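Local coordinates for ErfK/YbiS/YcfS/YnhG family protein (Xylanimonas cellulosilytica, PDB 4LPQ) that probably acts as a peptidoglycan L,D-transpeptidase in bacterial cell wall synthesis, this piece comprising a putative peptidoglycan-binding domain and the catalytic domain, at residues A[96-99]-A[104-107]. Sequence-based numbering, arbitrary orientation.
Sequences ILLA and RVVR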
loop_
_atom_site.group_PDB
_atom_site.type_symbol
_atom_site.label_atom_id
_atom_site.label_comp_id
_atom_site.label_asym_id
_atom_site.label_seq_id
_atom_site.Cartn_x
_atom_site.Cartn_y
_atom_site.Cartn_z
ATOM N N ILE A 96 0.014 3.128 4.506
ATOM C CA ILE A 96 -0.085 1.711 4.234
ATOM C C ILE A 96 -1.538 1.280 4.392
ATOM O O ILE A 96 -2.305 1.858 5.178
ATOM C CB ILE A 96 0.871 0.886 5.144
ATOM C CG1 ILE A 96 0.576 1.079 6.604
ATOM C CG2 ILE A 96 2.323 1.178 4.821
ATOM C CD1 ILE A 96 1.508 0.399 7.576
ATOM N N LEU A 97 -1.824 0.211 3.662
ATOM C CA LEU A 97 -3.095 -0.488 3.748
ATOM C C LEU A 97 -2.832 -1.846 4.353
ATOM O O LEU A 97 -1.926 -2.577 3.948
ATOM C CB LEU A 97 -3.732 -0.573 2.338
ATOM C CG LEU A 97 -5.078 -1.277 2.267
ATOM C CD1 LEU A 97 -5.844 -0.734 1.082
ATOM C CD2 LEU A 97 -4.879 -2.780 2.082
ATOM N N LEU A 98 -3.634 -2.214 5.344
ATOM C CA LEU A 98 -3.566 -3.468 6.015
ATOM C C LEU A 98 -4.807 -4.332 5.677
ATOM O O LEU A 98 -5.928 -3.847 5.885
ATOM C CB LEU A 98 -3.486 -3.308 7.523
ATOM C CG LEU A 98 -2.511 -2.276 8.067
ATOM C CD1 LEU A 98 -2.556 -2.224 9.586
ATOM C CD2 LEU A 98 -1.125 -2.595 7.584
ATOM N N ALA A 99 -4.580 -5.548 5.186
ATOM C CA ALA A 99 -5.655 -6.522 5.008
ATOM C C ALA A 99 -5.590 -7.304 6.318
ATOM O O ALA A 99 -4.630 -8.001 6.603
ATOM C CB ALA A 99 -5.365 -7.372 3.804
ATOM N N ARG A 104 -5.495 -10.015 13.058
ATOM C CA ARG A 104 -4.167 -10.410 12.551
ATOM C C ARG A 104 -3.999 -9.740 11.176
ATOM O O ARG A 104 -4.837 -9.838 10.288
ATOM C CB ARG A 104 -4.113 -11.959 12.342
ATOM C CG ARG A 104 -2.815 -12.499 11.668
ATOM C CD ARG A 104 -2.808 -14.042 11.409
ATOM N NE ARG A 104 -3.870 -14.706 10.565
ATOM C CZ ARG A 104 -3.834 -14.967 9.247
ATOM N NH1 ARG A 104 -2.792 -14.590 8.498
ATOM N NH2 ARG A 104 -4.876 -15.571 8.653
ATOM N N VAL A 105 -2.850 -9.105 10.969
ATOM C CA VAL A 105 -2.524 -8.556 9.650
ATOM C C VAL A 105 -2.206 -9.710 8.740
ATOM O O VAL A 105 -1.238 -10.503 8.992
ATOM C CB VAL A 105 -1.333 -7.581 9.756
ATOM C CG1 VAL A 105 -0.908 -7.105 8.425
ATOM C CG2 VAL A 105 -1.732 -6.443 10.660
ATOM N N VAL A 106 -2.885 -9.766 7.617
ATOM C CA VAL A 106 -2.646 -10.753 6.579
ATOM C C VAL A 106 -1.629 -10.236 5.546
ATOM O O VAL A 106 -0.696 -10.948 5.160
ATOM C CB VAL A 106 -3.974 -11.214 5.907
ATOM C CG1 VAL A 106 -3.734 -12.206 4.771
ATOM C CG2 VAL A 106 -4.897 -11.779 6.952
ATOM N N ARG A 107 -1.820 -8.968 5.152
ATOM C CA ARG A 107 -0.863 -8.312 4.261
ATOM C C ARG A 107 -0.768 -6.859 4.587
ATOM O O ARG A 107 -1.720 -6.195 5.019
ATOM C CB ARG A 107 -1.194 -8.379 2.722
ATOM C CG ARG A 107 -1.106 -9.679 2.004
ATOM C CD ARG A 107 0.271 -10.323 1.933
ATOM N NE ARG A 107 0.162 -11.525 1.116
ATOM C CZ ARG A 107 -0.274 -12.698 1.599
ATOM N NH1 ARG A 107 -0.644 -12.843 2.858
ATOM N NH2 ARG A 107 -0.440 -13.738 0.815
#
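A99 and R107 face each other as an antiparallel hydrogen-bonded pair, with their side chains on the same face of the sheet and the two CB atoms 4.4 Å apart. The A99 methyl stands against the R107 backbone, whereas the arginine chain, in one of its two modelled conformers, bends off beyond CB and leads its guanidinium away from 96-99. A99 N donates to R107 O at 2.9 Å, in the carbonyl plane, and that same oxygen takes a CH···O contact from the CA of L98. The carbonyl of A99 is gripped twice. V106 N lies 2.7 Å from A99 O, nearly in line with the C=O bond, while R107 N makes a weak, longer bond of 3.3 Å to it. With two consecutive residues set opposite one, this is a classic beta bulge in the hairpin of strands 96-101 and 104-110, within the YkuD-type catalytic domain; V106 carries a helix-like psi of -44°, which turns its peptide out of the regular strand path. The V106 CB comes within 3.4 Å of A99 O. CG2, placed beside the backbone N with CG1 anti to it (chi1 177°), lies obliquely beyond A99 O, 3.8 Å from it, and also over one face of the R104 guanidinium, displaced toward its rim. In that same conformer R107 folds back along its own strand, and NH1 reaches V106 O at 3.0 Å, the acceptor lying in the guanidinium plane but the donor well above the carbonyl plane; with a second conformer modelled, this bond is tentative. On the opposite face of the sheet from A99 and R107, L98 and V105 meet more loosely, CD1 to CG2 at 4.4 Å, near P78 and P80 respectively. W191 of helix 186-196 packs against A99, V106 and R107, and W196 of the same helix also touches A99.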